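Local coordinates for probable outer membrane protein (Pseudomonas aeruginosa, PDB 3DWO), which probably lets long-chain fatty acids and other hydrophobic compounds through the outer membrane, as a beta-barrel channel of the FadL family, at residues Y51-I56 with K431-S436; A91-W96 with M120-T125; S170-Q175 with R204-N209. All coordinates share one frame; numbering follows the deposited sequence.

Overall arrangement
From the N terminus, strand 44-63 comes first and supplies residues 51-56, whose partner, residues 431-436, lies on the last strand, 423-441. Interaction 1 thus closes nearly the whole chain into a barrel, and the other two contacts nest inside its loop. Interaction 2 belongs to the hairpin of strands 93-105 and 110-125 and is complete before interaction 3 opens; interaction 3 joins strands 158-177 and 201-220. Interactions 1 and 2 touch directly, since strand 44-63 also pairs with strand 93-105, and they share one detergent molecule. Interaction 3 lies further round the wall, its centre about 14 Å from that of interaction 2 and about 23 Å from that of interaction 1.

Interaction 1. Residues Y51-I56 with K431-S436; sequences YADIDI and KGQVFS. With C8E ((hydroxyethyloxy)tri(ethyloxy)octane), chain E.
Tyr51, Asp53 and Asp55 face Phe435, Gln433 and Lys431 as three hydrogen-bonded antiparallel pairs, each closed by two backbone N-H...O bonds. The straightest is Asp55 N to Lys431 O, at 2.7 Å with an N-H...O angle of 179°. The two strand segments run 174° apart in direction. Between these pairs, Ala52 meets Val434 and Ile54 meets Gly432 in non-hydrogen-bonded pairs, where CA-H groups lean on carbonyl oxygens, as at Gly432 CA and Asp53 O, 3.4 Å apart. Because strand 44-63 is the first long strand and strand 423-441 the last, this is the seam that closes the barrel.

Asp53, Asp55, Gln433 and Lys431 share a face with the Tyr51 and Phe435 rings. Gln433 donates through NE2 to Asp53 OD2 over 2.7 Å, reaching the anti lone pair while staying in its own amide plane; the carboxylate and amide are nearly coplanar, and Tyr401 OH holds the other end, Gln433 OE1. With CG anti to the backbone N (chi1 -162°), Asp55 stands beside Lys431, whose bent chain curls back to bring NZ 3.2 Å from Asp55 OD2 in a salt bridge.

Apolar contacts are looser, with Ala52 CB 4.2 Å from Val434 CG2. Separately, the Phe435 ring edge meets a carbonyl oxygen in plane, CD1 lying 3.6 Å from Tyr51 O. The Tyr51 ring packs edge-to-face with Trp96 of the neighbouring strand.

On the other face, a detergent molecule lies along the wall: its C8 is 3.4 Å from Ala52 CB, and its ether O15 is 3.6 Å from Ile54 CD1. Gly432 lies close to both this polyether and the Ile54 tip. A side-chain hydrogen bond and a salt bridge thus reinforce the backbone bonds on one face, beside two aromatic rings, while on the other Ala52 and Ile54 meet the detergent through carbon atoms.

Interaction 2. Residues A91-W96 with M120-T125; sequences AGFGAW and MGMRST. With C8E ((hydroxyethyloxy)tri(ethyloxy)octane), chain E.
Phe93 lays its ring against the stem of Arg123. CB of Arg123 sits over one ring face, offset toward the rim and 3.8 Å from the centroid, in a CH-pi contact. The ring gets there because CG of Phe93 lies between its backbone N and carbonyl carbon (chi1 57°). Arg123 is stretched out from CG to NE, which carries CD past Phe93 CB at 3.8 Å and leaves the guanidinium plane turned 56° from the ring. At the ring edge, the bent chain of Met122 brings SD to 4.1 Å from Phe93 CE1, a Met-aromatic contact; this sulfur also accepts a weak bond from Arg123 N.

Between these two segments of the hairpin a single backbone bond crosses, where Thr125 N donates to a lone pair of Ala91 O at 3.1 Å, and a water links Gly92 O with Thr125 OG1. From there toward Ala95 and Gly121 the two segments diverge and the detergent's octyl tail lies between them, consistent with the lateral opening in the barrel wall of FadL channels. Phe93 CE2 approaches its C5 to 4.0 Å. Further along, Ala95 CB is 4.1 Å from detergent C4, and the backbone C of Gly121 is 3.5 Å from detergent C5.

Interaction 3. Residues S170-Q175 with R204-N209; sequences SGFVSQ and RVKVDN. With C8E ((hydroxyethyloxy)tri(ethyloxy)octane), chain D.
Phe172, the residue most buried by this contact, packs across Lys206 and alongside Arg204 on the neighbouring strand. Its CG is anti to the backbone N (chi1 -179°), which brings the ring across to the partner strand, where CD1 comes within 3.3 Å of Val205 O and CZ rests 4.0 Å from Arg204 CB. Lys206 bends at every torsion beyond CB and brings CE to 3.8 Å from Phe172 CD1, using its aliphatic part against the ring.

Arg204 runs in the same direction as Phe172 and meets the Phe172 ring through its aliphatic stem; its CG also meets Ser174 CB. Its guanidinium, turned 66° from the ring, leads away to strand 226-248, where Arg204 NH2 is hydrogen-bonded to Asn245 OD1.

Val205 pairs with Val173 through two backbone hydrogen bonds, the shorter being Val205 N to Val173 O at 2.7 Å, nearly in line with the carbonyl. Gly171 and Val207 form the next hydrogen-bonded pair, as expected of adjacent antiparallel strands in a barrel wall. The side chains of Val173, Val205 and Val207 all turn to the face opposite Phe172, where a detergent lies: Val205 CG1 is 3.3 Å from its ether O15, and Val173 CG2 is 3.5 Å from its C10. Gly171, on the same face, brings its backbone close to the polyether.

At the end of the polyether, the terminal hydroxyl O21 donates to Gln175 OE1 over 2.9 Å, an oxygen that Arg372 NH2 also grips. One face therefore sets valine methyls against the polyether and a glutamine oxygen at its terminal hydroxyl, while the other face spends its aromatic and aliphatic surface on joining the strands.

Interaction 1. Residues Y51-I56 with K431-S436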
loop_
_atom_site.group_PDB
_atom_site.type_symbol
_atom_site.label_atom_id
_atom_site.label_comp_id
_atom_site.label_asym_id
_atom_site.label_seq_id
_atom_site.Cartn_x
_atom_site.Cartn_y
_atom_site.Cartn_z
ATOM N N TYR A 51 -12.233 7.962 3.697
ATOM C CA TYR A 51 -11.686 8.894 2.737
ATOM C C TYR A 51 -10.309 9.226 3.275
ATOM O O TYR A 51 -10.173 9.781 4.370
ATOM C CB TYR A 51 -12.524 10.161 2.613
ATOM C CG TYR A 51 -11.979 11.074 1.544
ATOM C CD1 TYR A 51 -11.092 12.104 1.858
ATOM C CD2 TYR A 51 -12.304 10.870 0.206
ATOM C CE1 TYR A 51 -10.542 12.907 0.862
ATOM C CE2 TYR A 51 -11.760 11.664 -0.800
ATOM C CZ TYR A 51 -10.881 12.681 -0.468
ATOM O OH TYR A 51 -10.348 13.472 -1.464
ATOM N N ALA A 52 -9.290 8.858 2.513
ATOM C CA ALA A 52 -7.919 9.100 2.917
ATOM C C ALA A 52 -7.342 10.277 2.163
ATOM O O ALA A 52 -7.369 10.321 0.933
ATOM C CB ALA A 52 -7.080 7.865 2.677
ATOM N N ASP A 53 -6.833 11.234 2.926
ATOM C CA ASP A 53 -6.233 12.432 2.379
ATOM C C ASP A 53 -4.746 12.352 2.682
ATOM O O ASP A 53 -4.333 12.449 3.837
ATOM C CB ASP A 53 -6.856 13.667 3.029
ATOM C CG ASP A 53 -6.191 14.944 2.590
ATOM O OD1 ASP A 53 -5.899 15.074 1.383
ATOM O OD2 ASP A 53 -5.965 15.821 3.450
ATOM N N ILE A 54 -3.953 12.165 1.631
ATOM C CA ILE A 54 -2.510 12.028 1.763
ATOM C C ILE A 54 -1.758 13.158 1.071
ATOM O O ILE A 54 -1.987 13.452 -0.101
ATOM C CB ILE A 54 -2.034 10.678 1.176
ATOM C CG1 ILE A 54 -2.881 9.533 1.745
ATOM C CG2 ILE A 54 -0.565 10.463 1.488
ATOM C CD1 ILE A 54 -2.888 9.440 3.265
ATOM N N ASP A 55 -0.847 13.776 1.815
ATOM C CA ASP A 55 -0.050 14.885 1.318
ATOM C C ASP A 55 1.382 14.407 1.120
ATOM O O ASP A 55 1.979 13.850 2.040
ATOM C CB ASP A 55 -0.065 16.014 2.342
ATOM C CG ASP A 55 0.345 17.338 1.753
ATOM O OD1 ASP A 55 -0.506 17.980 1.099
ATOM O OD2 ASP A 55 1.513 17.736 1.936
ATOM N N ILE A 56 1.937 14.634 -0.067
ATOM C CA ILE A 56 3.308 14.214 -0.364
ATOM C C ILE A 56 4.085 15.317 -1.076
ATOM O O ILE A 56 3.617 15.867 -2.077
ATOM C CB ILE A 56 3.340 12.972 -1.290
ATOM C CG1 ILE A 56 2.553 11.822 -0.672
ATOM C CG2 ILE A 56 4.782 12.555 -1.535
ATOM C CD1 ILE A 56 2.306 10.662 -1.639
ATOM N N LYS A 431 2.094 13.604 4.955
ATOM C CA LYS A 431 1.100 13.781 5.999
ATOM C C LYS A 431 -0.125 13.001 5.570
ATOM O O LYS A 431 -0.422 12.908 4.379
ATOM C CB LYS A 431 0.749 15.262 6.150
ATOM C CG LYS A 431 1.818 16.071 6.857
ATOM C CD LYS A 431 1.964 17.489 6.304
ATOM C CE LYS A 431 0.624 18.187 6.101
ATOM N NZ LYS A 431 0.043 17.880 4.763
ATOM N N GLY A 432 -0.831 12.430 6.534
ATOM C CA GLY A 432 -2.012 11.674 6.193
ATOM C C GLY A 432 -3.126 11.832 7.201
ATOM O O GLY A 432 -2.888 12.041 8.391
ATOM N N GLN A 433 -4.358 11.755 6.716
ATOM C CA GLN A 433 -5.500 11.841 7.598
ATOM C C GLN A 433 -6.626 11.048 6.965
ATOM O O GLN A 433 -6.757 11.014 5.737
ATOM C CB GLN A 433 -5.891 13.300 7.843
ATOM C CG GLN A 433 -6.595 14.010 6.720
ATOM C CD GLN A 433 -6.764 15.486 7.030
ATOM O OE1 GLN A 433 -6.983 15.866 8.186
ATOM N NE2 GLN A 433 -6.669 16.327 6.004
ATOM N N VAL A 434 -7.411 10.382 7.806
ATOM C CA VAL A 434 -8.514 9.557 7.340
ATOM C C VAL A 434 -9.815 9.883 8.069
ATOM O O VAL A 434 -9.830 10.094 9.284
ATOM C CB VAL A 434 -8.196 8.050 7.541
ATOM C CG1 VAL A 434 -9.318 7.189 6.957
ATOM C CG2 VAL A 434 -6.855 7.698 6.892
ATOM N N PHE A 435 -10.901 9.947 7.309
ATOM C CA PHE A 435 -12.224 10.200 7.858
ATOM C C PHE A 435 -12.949 8.888 7.597
ATOM O O PHE A 435 -12.938 8.386 6.475
ATOM C CB PHE A 435 -12.904 11.348 7.118
ATOM C CG PHE A 435 -12.108 12.621 7.125
ATOM C CD1 PHE A 435 -11.004 12.770 6.289
ATOM C CD2 PHE A 435 -12.432 13.652 8.001
ATOM C CE1 PHE A 435 -10.232 13.924 6.327
ATOM C CE2 PHE A 435 -11.667 14.812 8.048
ATOM C CZ PHE A 435 -10.562 14.950 7.209
ATOM N N SER A 436 -13.566 8.328 8.631
ATOM C CA SER A 436 -14.244 7.044 8.502
ATOM C C SER A 436 -15.687 7.085 8.996
ATOM O O SER A 436 -16.003 7.771 9.968
ATOM C CB SER A 436 -13.452 5.988 9.280
ATOM O OG SER A 436 -13.877 4.674 8.966
HETATM C C1 C8E E . -6.453 4.285 -5.020
HETATM C C2 C8E E . -5.304 4.616 -4.188
HETATM C C3 C8E E . -5.094 3.709 -3.063
HETATM C C4 C8E E . -5.682 4.327 -1.888
HETATM C C5 C8E E . -4.742 4.189 -0.757
HETATM C C6 C8E E . -5.447 4.367 0.493
HETATM C C7 C8E E . -4.324 4.449 1.404
HETATM C C8 C8E E . -4.584 5.544 2.347
HETATM O O9 C8E E . -4.012 5.727 3.624
HETATM C C10 C8E E . -4.197 4.746 4.624
HETATM C C11 C8E E . -3.450 5.275 5.809
HETATM O O12 C8E E . -2.068 5.519 5.481
HETATM C C13 C8E E . -1.340 6.345 6.434
HETATM C C14 C8E E . -0.154 7.306 6.102
HETATM O O15 C8E E . -0.016 8.347 5.094
HETATM C C16 C8E E . 0.527 7.810 3.869
HETATM C C17 C8E E . 2.061 7.846 3.780
HETATM O O18 C8E E . 2.779 8.759 2.928
HETATM C C19 C8E E . 3.021 8.207 1.603
HETATM C C20 C8E E . 4.452 7.857 1.055
HETATM O O21 C8E E . 4.841 6.482 0.989
#

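Interaction 2. Residues A91-W96 with M120-T125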
loop_
_atom_site.group_PDB
_atom_site.type_symbol
_atom_site.label_atom_id
_atom_site.label_comp_id
_atom_site.label_asym_id
_atom_site.label_seq_id
_atom_site.Cartn_x
_atom_site.Cartn_y
_atom_site.Cartn_z
ATOM N N ALA A 91 2.283 15.741 -4.756
ATOM C CA ALA A 91 2.102 14.421 -5.355
ATOM C C ALA A 91 1.087 13.535 -4.635
ATOM O O ALA A 91 0.881 12.376 -5.017
ATOM C CB ALA A 91 3.461 13.707 -5.425
ATOM N N GLY A 92 0.455 14.087 -3.601
ATOM C CA GLY A 92 -0.533 13.354 -2.831
ATOM C C GLY A 92 -1.865 13.155 -3.533
ATOM O O GLY A 92 -2.028 13.511 -4.705
ATOM N N PHE A 93 -2.830 12.602 -2.802
ATOM C CA PHE A 93 -4.152 12.329 -3.347
ATOM C C PHE A 93 -5.217 12.273 -2.262
ATOM O O PHE A 93 -4.941 12.420 -1.073
ATOM C CB PHE A 93 -4.151 10.969 -4.043
ATOM C CG PHE A 93 -3.736 9.838 -3.136
ATOM C CD1 PHE A 93 -2.387 9.583 -2.887
ATOM C CD2 PHE A 93 -4.691 9.066 -2.481
ATOM C CE1 PHE A 93 -1.995 8.575 -1.996
ATOM C CE2 PHE A 93 -4.313 8.059 -1.589
ATOM C CZ PHE A 93 -2.960 7.814 -1.347
ATOM N N GLY A 94 -6.441 12.041 -2.716
ATOM C CA GLY A 94 -7.590 11.886 -1.854
ATOM C C GLY A 94 -8.251 10.671 -2.477
ATOM O O GLY A 94 -8.376 10.612 -3.703
ATOM N N ALA A 95 -8.650 9.693 -1.673
ATOM C CA ALA A 95 -9.285 8.500 -2.223
ATOM C C ALA A 95 -10.345 7.904 -1.308
ATOM O O ALA A 95 -10.296 8.059 -0.091
ATOM C CB ALA A 95 -8.226 7.449 -2.533
ATOM N N TRP A 96 -11.311 7.222 -1.912
ATOM C CA TRP A 96 -12.365 6.570 -1.152
ATOM C C TRP A 96 -12.012 5.096 -1.031
ATOM O O TRP A 96 -11.538 4.492 -1.989
ATOM C CB TRP A 96 -13.713 6.704 -1.862
ATOM C CG TRP A 96 -14.211 8.102 -1.935
ATOM C CD1 TRP A 96 -14.010 8.993 -2.944
ATOM C CD2 TRP A 96 -14.947 8.796 -0.924
ATOM N NE1 TRP A 96 -14.573 10.207 -2.624
ATOM C CE2 TRP A 96 -15.155 10.112 -1.388
ATOM C CE3 TRP A 96 -15.449 8.431 0.334
ATOM C CZ2 TRP A 96 -15.845 11.070 -0.636
ATOM C CZ3 TRP A 96 -16.135 9.383 1.082
ATOM C CH2 TRP A 96 -16.326 10.688 0.593
ATOM N N MET A 120 -4.074 -3.472 -0.294
ATOM C CA MET A 120 -3.001 -2.646 -0.824
ATOM C C MET A 120 -3.489 -1.398 -1.536
ATOM O O MET A 120 -4.513 -1.411 -2.226
ATOM C CB MET A 120 -2.154 -3.491 -1.779
ATOM C CG MET A 120 -0.673 -3.481 -1.464
ATOM S SD MET A 120 0.114 -5.078 -1.766
ATOM C CE MET A 120 -0.154 -5.233 -3.572
ATOM N N GLY A 121 -2.737 -0.317 -1.369
ATOM C CA GLY A 121 -3.103 0.930 -2.004
ATOM C C GLY A 121 -2.122 2.058 -1.753
ATOM O O GLY A 121 -1.740 2.317 -0.612
ATOM N N MET A 122 -1.700 2.718 -2.825
ATOM C CA MET A 122 -0.794 3.855 -2.720
ATOM C C MET A 122 -0.837 4.617 -4.027
ATOM O O MET A 122 -1.196 4.070 -5.072
ATOM C CB MET A 122 0.640 3.418 -2.410
ATOM C CG MET A 122 1.631 4.582 -2.245
ATOM S SD MET A 122 1.078 6.018 -1.244
ATOM C CE MET A 122 0.606 5.212 0.293
ATOM N N ARG A 123 -0.474 5.886 -3.969
ATOM C CA ARG A 123 -0.518 6.701 -5.160
ATOM C C ARG A 123 0.371 7.920 -4.989
ATOM O O ARG A 123 0.411 8.518 -3.920
ATOM C CB ARG A 123 -1.968 7.130 -5.401
ATOM C CG ARG A 123 -2.206 8.015 -6.612
ATOM C CD ARG A 123 -3.697 8.319 -6.734
ATOM N NE ARG A 123 -4.094 8.771 -8.068
ATOM C CZ ARG A 123 -3.785 9.949 -8.592
ATOM N NH1 ARG A 123 -3.060 10.819 -7.896
ATOM N NH2 ARG A 123 -4.211 10.260 -9.809
ATOM N N SER A 124 1.111 8.259 -6.036
ATOM C CA SER A 124 1.952 9.437 -6.012
ATOM C C SER A 124 2.075 9.890 -7.457
ATOM O O SER A 124 2.387 9.092 -8.335
ATOM C CB SER A 124 3.337 9.134 -5.392
ATOM O OG SER A 124 4.034 8.101 -6.074
ATOM N N THR A 125 1.796 11.168 -7.704
ATOM C CA THR A 125 1.875 11.712 -9.052
ATOM C C THR A 125 2.669 13.012 -9.047
ATOM O O THR A 125 2.186 14.047 -8.589
ATOM C CB THR A 125 0.459 11.966 -9.642
ATOM O OG1 THR A 125 -0.265 12.884 -8.811
ATOM C CG2 THR A 125 -0.319 10.667 -9.732
HETATM C C1 C8E E . -6.453 4.285 -5.020
HETATM C C2 C8E E . -5.304 4.616 -4.188
HETATM C C3 C8E E . -5.094 3.709 -3.063
HETATM C C4 C8E E . -5.682 4.327 -1.888
HETATM C C5 C8E E . -4.742 4.189 -0.757
HETATM C C6 C8E E . -5.447 4.367 0.493
HETATM C C7 C8E E . -4.324 4.449 1.404
HETATM C C8 C8E E . -4.584 5.544 2.347
HETATM O O9 C8E E . -4.012 5.727 3.624
HETATM C C10 C8E E . -4.197 4.746 4.624
HETATM C C11 C8E E . -3.450 5.275 5.809
HETATM O O12 C8E E . -2.068 5.519 5.481
HETATM C C13 C8E E . -1.340 6.345 6.434
HETATM C C14 C8E E . -0.154 7.306 6.102
HETATM O O15 C8E E . -0.016 8.347 5.094
HETATM C C16 C8E E . 0.527 7.810 3.869
HETATM C C17 C8E E . 2.061 7.846 3.780
HETATM O O18 C8E E . 2.779 8.759 2.928
HETATM C C19 C8E E . 3.021 8.207 1.603
HETATM C C20 C8E E . 4.452 7.857 1.055
HETATM O O21 C8E E . 4.841 6.482 0.989
HETATM O O HOH W 1 -0.971 15.046 -6.856
#

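Interaction 3. Residues S170-Q175 with R204-N209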
loop_
_atom_site.group_PDB
_atom_site.type_symbol
_atom_site.label_atom_id
_atom_site.label_comp_id
_atom_site.label_asym_id
_atom_site.label_seq_id
_atom_site.Cartn_x
_atom_site.Cartn_y
_atom_site.Cartn_z
ATOM N N SER A 170 -4.319 -3.967 -9.402
ATOM C CA SER A 170 -4.066 -3.218 -10.625
ATOM C C SER A 170 -2.900 -2.311 -10.270
ATOM O O SER A 170 -2.836 -1.784 -9.162
ATOM C CB SER A 170 -5.276 -2.375 -11.028
ATOM O OG SER A 170 -5.377 -1.232 -10.211
ATOM N N GLY A 171 -1.967 -2.148 -11.196
ATOM C CA GLY A 171 -0.818 -1.311 -10.927
ATOM C C GLY A 171 -0.407 -0.502 -12.137
ATOM O O GLY A 171 -0.566 -0.937 -13.278
ATOM N N PHE A 172 0.113 0.692 -11.880
ATOM C CA PHE A 172 0.565 1.566 -12.945
ATOM C C PHE A 172 1.818 2.327 -12.516
ATOM O O PHE A 172 1.908 2.812 -11.386
ATOM C CB PHE A 172 -0.516 2.580 -13.319
ATOM C CG PHE A 172 -0.105 3.495 -14.439
ATOM C CD1 PHE A 172 -0.262 3.103 -15.769
ATOM C CD2 PHE A 172 0.509 4.716 -14.165
ATOM C CE1 PHE A 172 0.192 3.911 -16.812
ATOM C CE2 PHE A 172 0.965 5.531 -15.197
ATOM C CZ PHE A 172 0.808 5.129 -16.523
ATOM N N VAL A 173 2.780 2.423 -13.428
ATOM C CA VAL A 173 4.022 3.134 -13.173
ATOM C C VAL A 173 4.467 3.856 -14.438
ATOM O O VAL A 173 4.472 3.276 -15.527
ATOM C CB VAL A 173 5.163 2.165 -12.730
ATOM C CG1 VAL A 173 6.521 2.738 -13.119
ATOM C CG2 VAL A 173 5.130 1.965 -11.215
ATOM N N SER A 174 4.813 5.130 -14.299
ATOM C CA SER A 174 5.309 5.893 -15.434
ATOM C C SER A 174 6.610 6.506 -14.935
ATOM O O SER A 174 6.760 6.773 -13.744
ATOM C CB SER A 174 4.314 6.974 -15.885
ATOM O OG SER A 174 4.206 8.017 -14.938
ATOM N N GLN A 175 7.551 6.723 -15.841
ATOM C CA GLN A 175 8.845 7.253 -15.456
ATOM C C GLN A 175 9.523 7.705 -16.738
ATOM O O GLN A 175 9.308 7.116 -17.798
ATOM C CB GLN A 175 9.638 6.126 -14.772
ATOM C CG GLN A 175 11.101 6.382 -14.479
ATOM C CD GLN A 175 11.723 5.215 -13.725
ATOM O OE1 GLN A 175 11.102 4.163 -13.583
ATOM N NE2 GLN A 175 12.947 5.391 -13.246
ATOM N N ARG A 204 5.594 3.861 -19.653
ATOM C CA ARG A 204 4.332 3.611 -18.953
ATOM C C ARG A 204 4.055 2.119 -18.835
ATOM O O ARG A 204 4.052 1.402 -19.831
ATOM C CB ARG A 204 3.165 4.282 -19.694
ATOM C CG ARG A 204 3.293 5.804 -19.784
ATOM C CD ARG A 204 2.075 6.467 -20.433
ATOM N NE ARG A 204 1.946 6.151 -21.853
ATOM C CZ ARG A 204 1.179 6.830 -22.706
ATOM N NH1 ARG A 204 0.472 7.872 -22.279
ATOM N NH2 ARG A 204 1.119 6.473 -23.987
ATOM N N VAL A 205 3.811 1.657 -17.613
ATOM C CA VAL A 205 3.535 0.244 -17.379
ATOM C C VAL A 205 2.178 0.095 -16.700
ATOM O O VAL A 205 1.929 0.687 -15.648
ATOM C CB VAL A 205 4.628 -0.399 -16.478
ATOM C CG1 VAL A 205 4.441 -1.910 -16.423
ATOM C CG2 VAL A 205 6.009 -0.045 -17.006
ATOM N N LYS A 206 1.305 -0.699 -17.311
ATOM C CA LYS A 206 -0.036 -0.932 -16.783
ATOM C C LYS A 206 -0.241 -2.437 -16.682
ATOM O O LYS A 206 -0.248 -3.140 -17.692
ATOM C CB LYS A 206 -1.082 -0.316 -17.718
ATOM C CG LYS A 206 -2.510 -0.636 -17.334
ATOM C CD LYS A 206 -3.048 0.341 -16.312
ATOM C CE LYS A 206 -3.511 1.626 -16.989
ATOM N NZ LYS A 206 -4.682 1.386 -17.893
ATOM N N VAL A 207 -0.412 -2.930 -15.461
ATOM C CA VAL A 207 -0.573 -4.358 -15.239
ATOM C C VAL A 207 -1.661 -4.653 -14.221
ATOM O O VAL A 207 -2.016 -3.796 -13.412
ATOM C CB VAL A 207 0.761 -4.979 -14.767
ATOM C CG1 VAL A 207 1.800 -4.892 -15.894
ATOM C CG2 VAL A 207 1.284 -4.229 -13.531
ATOM N N ASP A 208 -2.177 -5.879 -14.263
ATOM C CA ASP A 208 -3.251 -6.307 -13.374
ATOM C C ASP A 208 -3.139 -7.808 -13.127
ATOM O O ASP A 208 -2.490 -8.521 -13.891
ATOM C CB ASP A 208 -4.610 -6.031 -14.028
ATOM C CG ASP A 208 -4.782 -4.578 -14.440
ATOM O OD1 ASP A 208 -5.174 -3.757 -13.583
ATOM O OD2 ASP A 208 -4.521 -4.249 -15.623
ATOM N N ASN A 209 -3.784 -8.280 -12.065
ATOM C CA ASN A 209 -3.781 -9.702 -11.746
ATOM C C ASN A 209 -4.799 -10.078 -10.680
ATOM O O ASN A 209 -5.091 -9.300 -9.770
ATOM C CB ASN A 209 -2.399 -10.170 -11.275
ATOM C CG ASN A 209 -2.343 -11.679 -11.065
ATOM O OD1 ASN A 209 -2.571 -12.443 -11.998
ATOM N ND2 ASN A 209 -2.052 -12.110 -9.839
HETATM C C1 C8E D . 10.254 2.663 -1.929
HETATM C C2 C8E D . 9.624 2.581 -3.242
HETATM C C3 C8E D . 9.065 1.281 -3.588
HETATM C C4 C8E D . 8.404 1.430 -4.873
HETATM C C5 C8E D . 7.421 0.331 -5.037
HETATM C C6 C8E D . 6.439 0.682 -6.046
HETATM C C7 C8E D . 5.973 -0.644 -6.415
HETATM C C8 C8E D . 4.507 -0.601 -6.635
HETATM O O9 C8E D . 3.797 -1.104 -7.758
HETATM C C10 C8E D . 4.085 -0.579 -9.039
HETATM C C11 C8E D . 3.190 -1.312 -9.988
HETATM O O12 C8E D . 3.884 -2.418 -10.589
HETATM C C13 C8E D . 4.139 -2.307 -12.023
HETATM C C14 C8E D . 5.340 -1.567 -12.693
HETATM O O15 C8E D . 6.304 -1.995 -13.702
HETATM C C16 C8E D . 7.481 -2.585 -13.112
HETATM C C17 C8E D . 8.621 -1.591 -12.815
HETATM O O18 C8E D . 8.693 -0.271 -13.392
HETATM C C19 C8E D . 9.425 -0.228 -14.647
HETATM C C20 C8E D . 10.671 0.702 -14.885
HETATM O O21 C8E D . 10.473 1.994 -15.480
#